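Local atomic coordinates of flavoprotein (PDB entry 5V8S), a protein that probably works as an FMN-binding oxidoreductase in electron transfer, and holds an oxo-bridged pair of iron ions in its metallo-hydrolase-like part. Residues A[266-271]-A[288-293]; A[280-285]-A[396-401]; A[320-325]-A[403-408]; A[384-387]-A[392-395]. The protein carries 1 engineered substitution. All coordinates share one frame; numbering follows the deposited sequence.

Contact 1 (A[266-271]-A[288-293])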
# COMPACT_ATOMS: atom_id res chain seq x y z
N GLY A 266 -1.47 -15.40 25.13
CA GLY A 266 -2.51 -14.40 25.15
C GLY A 266 -2.51 -13.44 23.98
O GLY A 266 -3.52 -12.75 23.77
N LYS A 267 -1.42 -13.38 23.22
CA LYS A 267 -1.32 -12.40 22.14
C LYS A 267 -2.07 -12.89 20.90
O LYS A 267 -1.77 -13.96 20.36
CB LYS A 267 0.14 -12.11 21.79
CG LYS A 267 0.26 -11.08 20.67
CD LYS A 267 1.67 -10.55 20.53
CE LYS A 267 1.80 -9.57 19.38
NZ LYS A 267 3.19 -9.04 19.23
N VAL A 268 -3.00 -12.07 20.42
CA VAL A 268 -3.70 -12.30 19.16
C VAL A 268 -3.62 -11.01 18.36
O VAL A 268 -3.83 -9.93 18.91
CB VAL A 268 -5.17 -12.71 19.42
CG1 VAL A 268 -5.95 -12.81 18.12
CG2 VAL A 268 -5.22 -14.04 20.18
N THR A 269 -3.31 -11.11 17.08
CA THR A 269 -3.27 -9.93 16.21
C THR A 269 -4.50 -9.95 15.30
O THR A 269 -4.78 -10.95 14.64
CB THR A 269 -1.95 -9.82 15.43
OG1 THR A 269 -0.87 -9.68 16.36
CG2 THR A 269 -1.93 -8.59 14.56
N VAL A 270 -5.23 -8.84 15.31
CA VAL A 270 -6.50 -8.69 14.61
C VAL A 270 -6.28 -7.67 13.51
O VAL A 270 -5.87 -6.53 13.79
CB VAL A 270 -7.61 -8.21 15.56
CG1 VAL A 270 -8.94 -8.12 14.82
CG2 VAL A 270 -7.71 -9.14 16.76
N ILE A 271 -6.56 -8.06 12.27
CA ILE A 271 -6.25 -7.26 11.10
C ILE A 271 -7.51 -7.20 10.25
O ILE A 271 -8.00 -8.25 9.81
CB ILE A 271 -5.09 -7.87 10.29
CG1 ILE A 271 -3.83 -8.01 11.12
CG2 ILE A 271 -4.81 -7.03 9.03
CD1 ILE A 271 -2.89 -9.04 10.55
N ASP A 288 -13.87 -7.58 21.91
CA ASP A 288 -14.39 -7.67 23.28
C ASP A 288 -14.44 -9.11 23.75
O ASP A 288 -14.12 -9.40 24.91
CB ASP A 288 -15.79 -7.04 23.37
CG ASP A 288 -15.76 -5.53 23.24
OD1 ASP A 288 -14.67 -4.94 23.38
OD2 ASP A 288 -16.83 -4.95 23.00
N SER A 289 -14.86 -10.03 22.87
CA SER A 289 -14.92 -11.44 23.25
C SER A 289 -13.53 -12.00 23.54
O SER A 289 -13.34 -12.74 24.51
CB SER A 289 -15.58 -12.23 22.13
OG SER A 289 -15.72 -13.59 22.48
N LEU A 290 -12.54 -11.66 22.70
CA LEU A 290 -11.17 -12.07 22.97
C LEU A 290 -10.73 -11.61 24.35
O LEU A 290 -10.13 -12.38 25.11
CB LEU A 290 -10.22 -11.49 21.92
CG LEU A 290 -10.25 -12.14 20.55
CD1 LEU A 290 -9.58 -11.20 19.56
CD2 LEU A 290 -9.60 -13.50 20.55
N LYS A 291 -10.98 -10.34 24.68
CA LYS A 291 -10.59 -9.83 25.99
C LYS A 291 -11.30 -10.56 27.12
O LYS A 291 -10.69 -10.88 28.15
CB LYS A 291 -10.88 -8.34 26.07
CG LYS A 291 -10.00 -7.44 25.21
CD LYS A 291 -10.57 -6.02 25.24
CE LYS A 291 -9.57 -4.99 24.79
NZ LYS A 291 -10.25 -3.68 24.56
N GLU A 292 -12.59 -10.84 26.95
CA GLU A 292 -13.34 -11.53 28.00
C GLU A 292 -12.78 -12.92 28.24
O GLU A 292 -12.85 -13.44 29.36
CB GLU A 292 -14.81 -11.59 27.60
CG GLU A 292 -15.72 -12.25 28.62
CD GLU A 292 -17.18 -12.23 28.19
OE1 GLU A 292 -17.45 -11.94 27.00
OE2 GLU A 292 -18.05 -12.49 29.05
N LYS A 293 -12.20 -13.53 27.21
CA LYS A 293 -11.60 -14.85 27.34
C LYS A 293 -10.12 -14.83 27.69
O LYS A 293 -9.48 -15.89 27.67
CB LYS A 293 -11.86 -15.67 26.07
CG LYS A 293 -13.32 -16.07 25.93
CD LYS A 293 -13.62 -16.66 24.57
CE LYS A 293 -15.12 -16.80 24.33
NZ LYS A 293 -15.76 -17.77 25.25
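Beside Val268, which meets Leu290 together with Val270, the strand carries Lys267, whose NZ is gripped by two carboxylates, through salt bridges to Asp316 and Asp319. A long, extended lysine suits this place, because its methylenes lie on the sheet while the ammonium reaches the acids on the face turned from the helix. On the other face the contact is wholly apolar. Leu290 has its CG beside the backbone N (chi1 -75°) and thereby sends CD1 down onto the strand. This one methyl serves both valines, with CD1 of Leu290 3.9 Å from CG2 of Val270 and 4.2 Å from CG1 of Val268. Val270 holds CG1 anti to its backbone N (-178°), which leaves CG2 as the branch that slides past the leucine in the opposite direction. Beta-branched valines fit the extended backbone and keep a compact surface, and the longer leucine spans a gap where the nearest CA atoms, those of Val268 and Leu290, stand 8.4 Å apart. Phe295, Pro297 and Ile324 close in further round Leu290. The pair belongs to the first beta-alpha-beta unit of a flavodoxin-like fold, in which the helix packs on its own preceding strand.

Contact 2 (A[280-285]-A[396-401]); sequences ENVMKK and RKIEEA
Ile398 meets Val282 and Lys285 where two helices lie on one face of the flavodoxin-like parallel sheet, 278-292 after the first strand and 395-409 at the end of the chain. The apolar part of the contact centres on Ile398, whose CG1 stands beside the backbone N (chi1 -54°) and whose next torsion is extended, carrying CD1 out to the other helix. That methyl lies 3.9 Å from CG1 of Val282, the two side chains meeting at a slant. Isoleucine suits the site because its longer branch reaches across to Val282 while the shorter one rests against the backbone of the other helix; valine, short and beta-branched, meets it while also packing on Phe358 and Ile388. Lys285 takes part through its aliphatic stem. It crosses Ile398 at about a right angle, CB of Lys285 being 3.8 Å from CD1 of Ile398, and then its extended chain leads the ammonium away, so the lysine both covers the apolar edge and keeps its charge at the surface. Polar ties lie to the sides: Glu399 OE1 is hydrogen-bonded to Ser289 OG, further along the first helix, and Lys397 forms a long ion pair with Glu400 within its own helix. The second branch of Ile398 faces backbone, with CG2 of Ile398 4.2 Å from the carbonyl carbon C of Lys285.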
# COMPACT_ATOMS: atom_id res chain seq x y z
N GLU A 280 -16.17 -3.22 11.03
CA GLU A 280 -15.77 -2.69 12.33
C GLU A 280 -16.73 -3.11 13.43
O GLU A 280 -16.31 -3.44 14.55
CB GLU A 280 -15.67 -1.17 12.24
CG GLU A 280 -15.74 -0.42 13.58
CD GLU A 280 -14.45 -0.49 14.31
OE1 GLU A 280 -13.43 -0.75 13.64
OE2 GLU A 280 -14.44 -0.32 15.56
N ASN A 281 -18.04 -3.10 13.16
CA ASN A 281 -18.99 -3.47 14.20
C ASN A 281 -18.79 -4.91 14.65
O ASN A 281 -18.84 -5.21 15.85
CB ASN A 281 -20.40 -3.29 13.67
CG ASN A 281 -20.80 -1.84 13.61
OD1 ASN A 281 -20.03 -0.96 14.02
ND2 ASN A 281 -21.99 -1.57 13.11
N VAL A 282 -18.59 -5.83 13.70
CA VAL A 282 -18.35 -7.22 14.06
C VAL A 282 -17.00 -7.36 14.76
O VAL A 282 -16.88 -8.09 15.75
CB VAL A 282 -18.45 -8.14 12.83
CG1 VAL A 282 -17.91 -9.54 13.18
CG2 VAL A 282 -19.91 -8.23 12.37
N MET A 283 -15.97 -6.67 14.26
CA MET A 283 -14.65 -6.89 14.84
C MET A 283 -14.54 -6.30 16.24
O MET A 283 -13.85 -6.87 17.10
CB MET A 283 -13.57 -6.36 13.89
CG MET A 283 -13.63 -7.00 12.48
SD MET A 283 -13.75 -8.83 12.45
CE MET A 283 -12.13 -9.09 13.00
N LYS A 284 -15.25 -5.21 16.52
CA LYS A 284 -15.32 -4.70 17.89
C LYS A 284 -15.87 -5.75 18.84
O LYS A 284 -15.32 -5.97 19.92
CB LYS A 284 -16.21 -3.45 17.89
CG LYS A 284 -16.64 -2.96 19.25
CD LYS A 284 -15.46 -2.55 20.08
CE LYS A 284 -15.87 -2.13 21.48
NZ LYS A 284 -14.68 -1.74 22.28
N LYS A 285 -16.93 -6.45 18.43
CA LYS A 285 -17.48 -7.52 19.26
C LYS A 285 -16.51 -8.69 19.39
O LYS A 285 -16.41 -9.30 20.46
CB LYS A 285 -18.84 -7.96 18.72
CG LYS A 285 -19.87 -6.85 18.82
CD LYS A 285 -21.13 -7.19 18.05
CE LYS A 285 -22.23 -6.16 18.30
NZ LYS A 285 -23.42 -6.40 17.46
N ARG A 396 -23.96 -14.61 18.63
CA ARG A 396 -23.61 -15.97 19.03
C ARG A 396 -22.55 -16.58 18.11
O ARG A 396 -21.67 -17.33 18.58
CB ARG A 396 -24.89 -16.80 19.03
CG ARG A 396 -24.76 -18.20 19.50
CD ARG A 396 -26.11 -18.83 19.83
NE ARG A 396 -25.89 -19.82 20.86
CZ ARG A 396 -25.99 -19.59 22.16
NH1 ARG A 396 -26.37 -18.41 22.62
NH2 ARG A 396 -25.72 -20.57 23.01
N LYS A 397 -22.60 -16.28 16.82
CA LYS A 397 -21.61 -16.81 15.89
C LYS A 397 -20.23 -16.23 16.15
O LYS A 397 -19.22 -16.91 15.90
CB LYS A 397 -22.01 -16.52 14.44
CG LYS A 397 -23.15 -17.38 13.93
CD LYS A 397 -22.63 -18.71 13.41
CE LYS A 397 -23.75 -19.59 12.87
NZ LYS A 397 -24.58 -20.18 13.96
N ILE A 398 -20.16 -14.98 16.60
CA ILE A 398 -18.87 -14.39 16.95
C ILE A 398 -18.29 -15.11 18.16
O ILE A 398 -17.11 -15.49 18.18
CB ILE A 398 -19.01 -12.89 17.22
CG1 ILE A 398 -19.69 -12.16 16.04
CG2 ILE A 398 -17.62 -12.29 17.57
CD1 ILE A 398 -19.94 -10.68 16.28
N GLU A 399 -19.10 -15.28 19.19
CA GLU A 399 -18.65 -15.97 20.39
C GLU A 399 -18.22 -17.39 20.08
O GLU A 399 -17.24 -17.89 20.66
CB GLU A 399 -19.77 -15.94 21.44
CG GLU A 399 -19.67 -14.75 22.39
CD GLU A 399 -18.51 -14.91 23.38
OE1 GLU A 399 -17.86 -13.89 23.73
OE2 GLU A 399 -18.25 -16.05 23.82
N GLU A 400 -18.94 -18.08 19.19
CA GLU A 400 -18.57 -19.44 18.81
C GLU A 400 -17.18 -19.47 18.20
O GLU A 400 -16.38 -20.37 18.49
CB GLU A 400 -19.56 -20.03 17.81
CG GLU A 400 -20.85 -20.53 18.42
CD GLU A 400 -21.84 -21.03 17.38
OE1 GLU A 400 -21.59 -20.85 16.16
OE2 GLU A 400 -22.88 -21.59 17.79
N ALA A 401 -16.87 -18.49 17.35
CA ALA A 401 -15.57 -18.48 16.69
C ALA A 401 -14.46 -18.24 17.70
O ALA A 401 -13.43 -18.91 17.67
CB ALA A 401 -15.53 -17.41 15.61

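Contact 3 (A[320-325]-A[403-408]); sequences SEALIF and SLLKKE
Leu405 approaches Ala322 with its fork foremost, both methyls turned to the single CB of the alanine. CD1 of Leu405 is the nearer, 3.6 Å from CB of Ala322, and CD2 of Leu405 follows at 4.1 Å from that same CB. With CG of the leucine anti to the backbone N (chi1 -179°), the branch point stands out from the helix and both methyls reach the sheet. Alanine suits the strand position opposite, since its small side chain lets the leucine fork come down close to the backbone; the nearest CA atoms, of Ala322 and Leu405, are 8.1 Å apart. Ile324 flanks the same leucine. Its side chain does not set out straight at the helix, but its extended end brings CD1 of Ile324 to 4.2 Å from CD2 of Leu405. Leu356 and Leu383, from the next two strands, complete the apolar seat. Beyond this patch Glu321 is engaged by Lys265 and by Gly266 N, well apart from Lys406. Here the C-terminal helix packs over the middle strand of the five-stranded parallel sheet, an arrangement typical of the three-layer alpha/beta/alpha sandwich of flavodoxin-like folds.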
# COMPACT_ATOMS: atom_id res chain seq x y z
N SER A 320 2.57 -13.80 17.85
CA SER A 320 1.14 -13.98 18.06
C SER A 320 0.78 -15.46 18.18
O SER A 320 1.32 -16.30 17.46
CB SER A 320 0.36 -13.40 16.87
OG SER A 320 0.46 -12.00 16.84
N GLU A 321 -0.15 -15.78 19.10
CA GLU A 321 -0.66 -17.14 19.13
C GLU A 321 -1.54 -17.43 17.92
O GLU A 321 -1.61 -18.57 17.45
CB GLU A 321 -1.51 -17.38 20.38
CG GLU A 321 -0.79 -17.38 21.68
CD GLU A 321 -1.61 -18.09 22.74
OE1 GLU A 321 -1.70 -19.33 22.65
OE2 GLU A 321 -2.20 -17.43 23.62
N ALA A 322 -2.23 -16.40 17.42
CA ALA A 322 -3.22 -16.57 16.36
C ALA A 322 -3.42 -15.23 15.69
O ALA A 322 -3.11 -14.17 16.26
CB ALA A 322 -4.56 -17.07 16.91
N LEU A 323 -3.98 -15.28 14.49
CA LEU A 323 -4.40 -14.09 13.76
C LEU A 323 -5.90 -14.15 13.51
O LEU A 323 -6.48 -15.22 13.33
CB LEU A 323 -3.71 -13.99 12.39
CG LEU A 323 -2.18 -14.07 12.36
CD1 LEU A 323 -1.67 -13.89 10.94
CD2 LEU A 323 -1.59 -13.02 13.29
N ILE A 324 -6.52 -12.98 13.51
CA ILE A 324 -7.93 -12.86 13.17
C ILE A 324 -8.05 -11.82 12.07
O ILE A 324 -7.55 -10.70 12.22
CB ILE A 324 -8.81 -12.46 14.37
CG1 ILE A 324 -8.77 -13.55 15.44
CG2 ILE A 324 -10.26 -12.23 13.90
CD1 ILE A 324 -9.72 -13.35 16.53
N PHE A 325 -8.71 -12.18 10.98
CA PHE A 325 -8.89 -11.30 9.83
C PHE A 325 -10.36 -10.92 9.68
O PHE A 325 -11.24 -11.77 9.85
CB PHE A 325 -8.42 -11.97 8.54
CG PHE A 325 -6.95 -12.17 8.49
CD1 PHE A 325 -6.11 -11.11 8.17
CD2 PHE A 325 -6.40 -13.40 8.78
CE1 PHE A 325 -4.74 -11.28 8.15
CE2 PHE A 325 -5.03 -13.58 8.76
CZ PHE A 325 -4.20 -12.52 8.44
N SER A 403 -14.58 -18.86 20.90
CA SER A 403 -14.48 -20.06 21.72
C SER A 403 -13.72 -21.18 21.00
O SER A 403 -12.95 -21.92 21.63
CB SER A 403 -15.87 -20.56 22.10
OG SER A 403 -16.51 -19.65 22.97
N LEU A 404 -13.93 -21.32 19.70
CA LEU A 404 -13.19 -22.31 18.92
C LEU A 404 -11.70 -22.03 18.97
O LEU A 404 -10.89 -22.95 19.16
CB LEU A 404 -13.70 -22.30 17.48
CG LEU A 404 -13.18 -23.38 16.53
CD1 LEU A 404 -13.66 -24.74 16.99
CD2 LEU A 404 -13.64 -23.07 15.11
N LEU A 405 -11.32 -20.76 18.84
CA LEU A 405 -9.92 -20.37 18.92
C LEU A 405 -9.34 -20.67 20.30
O LEU A 405 -8.22 -21.18 20.42
CB LEU A 405 -9.80 -18.88 18.60
CG LEU A 405 -8.37 -18.35 18.63
CD1 LEU A 405 -7.51 -19.08 17.60
CD2 LEU A 405 -8.33 -16.87 18.39
N LYS A 406 -10.09 -20.36 21.36
CA LYS A 406 -9.63 -20.64 22.72
C LYS A 406 -9.41 -22.14 22.93
O LYS A 406 -8.43 -22.55 23.56
CB LYS A 406 -10.65 -20.09 23.72
CG LYS A 406 -10.37 -20.38 25.20
CD LYS A 406 -9.19 -19.56 25.66
CE LYS A 406 -8.96 -19.70 27.16
NZ LYS A 406 -7.73 -18.96 27.50
N LYS A 407 -10.31 -22.96 22.41
CA LYS A 407 -10.14 -24.41 22.48
C LYS A 407 -8.85 -24.85 21.80
O LYS A 407 -8.12 -25.72 22.31
CB LYS A 407 -11.36 -25.06 21.83
CG LYS A 407 -11.36 -26.56 21.79
CD LYS A 407 -12.63 -27.07 21.15
CE LYS A 407 -12.79 -28.56 21.33
NZ LYS A 407 -13.03 -28.96 22.77
N GLU A 408 -8.54 -24.26 20.64
CA GLU A 408 -7.34 -24.64 19.91
C GLU A 408 -6.08 -24.20 20.65
O GLU A 408 -5.09 -24.93 20.67
CB GLU A 408 -7.37 -24.01 18.52
CG GLU A 408 -6.15 -24.29 17.65
CD GLU A 408 -6.18 -25.67 17.03
OE1 GLU A 408 -7.19 -26.39 17.20
OE2 GLU A 408 -5.19 -26.04 16.36

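Contact 4 (A[384-387]-A[392-395])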
# COMPACT_ATOMS: atom_id res chain seq x y z
N SER A 384 -12.09 -21.53 11.22
CA SER A 384 -13.46 -21.36 10.77
C SER A 384 -13.56 -20.07 9.98
O SER A 384 -12.70 -19.19 10.07
CB SER A 384 -14.46 -21.32 11.93
OG SER A 384 -14.28 -20.14 12.70
N PHE A 385 -14.68 -19.97 9.26
CA PHE A 385 -15.12 -18.77 8.57
C PHE A 385 -16.45 -18.34 9.17
O PHE A 385 -17.36 -19.16 9.35
CB PHE A 385 -15.29 -19.03 7.08
CG PHE A 385 -15.82 -17.85 6.33
CD1 PHE A 385 -14.95 -16.89 5.84
CD2 PHE A 385 -17.18 -17.69 6.14
CE1 PHE A 385 -15.44 -15.79 5.15
CE2 PHE A 385 -17.67 -16.59 5.46
CZ PHE A 385 -16.80 -15.64 4.97
N THR A 386 -16.57 -17.05 9.48
CA THR A 386 -17.79 -16.47 10.03
C THR A 386 -18.23 -15.31 9.14
O THR A 386 -17.45 -14.42 8.84
CB THR A 386 -17.57 -15.96 11.46
OG1 THR A 386 -17.12 -17.04 12.29
CG2 THR A 386 -18.84 -15.39 12.05
N GLU A 387 -19.50 -15.32 8.77
CA GLU A 387 -20.03 -14.30 7.90
C GLU A 387 -20.24 -13.00 8.66
O GLU A 387 -20.81 -13.00 9.77
CB GLU A 387 -21.37 -14.76 7.31
CG GLU A 387 -21.88 -13.79 6.27
CD GLU A 387 -23.23 -14.17 5.67
OE1 GLU A 387 -23.77 -15.24 6.01
OE2 GLU A 387 -23.75 -13.36 4.87
N ASN A 392 -28.88 -8.04 10.93
CA ASN A 392 -29.28 -9.28 11.57
C ASN A 392 -28.09 -10.15 11.99
O ASN A 392 -28.23 -11.36 12.12
CB ASN A 392 -30.15 -10.08 10.62
CG ASN A 392 -29.43 -10.42 9.34
OD1 ASN A 392 -28.45 -9.76 8.99
ND2 ASN A 392 -29.91 -11.43 8.62
N MET A 393 -26.92 -9.56 12.17
CA MET A 393 -25.77 -10.33 12.60
C MET A 393 -26.06 -11.02 13.94
O MET A 393 -26.58 -10.39 14.86
CB MET A 393 -24.58 -9.40 12.77
CG MET A 393 -23.33 -10.11 13.24
SD MET A 393 -22.65 -11.16 11.94
CE MET A 393 -21.43 -12.11 12.86
N ASP A 394 -25.70 -12.31 14.04
CA ASP A 394 -25.91 -13.11 15.24
C ASP A 394 -24.64 -13.08 16.09
O ASP A 394 -23.64 -13.71 15.74
CB ASP A 394 -26.24 -14.55 14.86
CG ASP A 394 -26.55 -15.43 16.07
OD1 ASP A 394 -26.59 -14.91 17.21
OD2 ASP A 394 -26.77 -16.65 15.88
N GLU A 395 -24.68 -12.35 17.20
CA GLU A 395 -23.51 -12.27 18.07
C GLU A 395 -23.04 -13.65 18.55
O GLU A 395 -21.85 -13.85 18.83
CB GLU A 395 -23.80 -11.33 19.25
CG GLU A 395 -24.81 -11.86 20.29
CD GLU A 395 -26.27 -11.83 19.82
OE1 GLU A 395 -26.57 -11.30 18.72
OE2 GLU A 395 -27.14 -12.34 20.57
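Segment 384-387, near the end of strand 381-388, and the irregular chain of 392-395 run well apart, their nearest CA atoms, those of Glu387 and Met393, lying 8.4 Å from each other. A long, flexible side chain must cover that gap, and Met393 does so. Its CG is anti to the backbone N (chi1 179°), a bend at the next torsion (71°) turns the chain, and the thioether comes to rest beside the carbonyl of Glu387. CE of Met393 lies 3.3 Å from O of Glu387, while SD of Met393 is 3.4 Å from the same oxygen; both the sulfur and the methyl lie against it. The methyl also brushes the strand's side chain, with CE of Met393 4.3 Å from CG2 of Thr386. Threonine fits there, its methyl serving the apolar side and its beta branch suiting a strand; it also lies against Ala401 and Lys397 of the following helix. Next to the methionine, Asp394 is the N-cap of that helix, its OD1 accepting from Arg396 N. The contact relies on a soft, polarisable thioether: across these two segments it gives van der Waals cohesion and not a directed bond, while the sulfur is hydrogen-bonded to a residue just outside them.

In the fold
All four contacts lie in the flavodoxin-like part of the chain. Contacts 1 and 3 are its buried core: they seat two helices on the neighbouring strands 267-273 and 322-327, their centres 8 Å apart, and both rely on methyl groups. Contact 2 joins those same helices, 278-292 and 395-409, to each other; nearer the surface, it adds a lysine stem to its aliphatic pair. Contact 4, partly buried at the outermost strand 381-388, uses a thioether and a carbonyl instead. It adjoins contact 2, where CE of Met393 lies 3.6 Å from CG1 of Ile398, but stays about 7 Å, between nearest atoms, from contact 1.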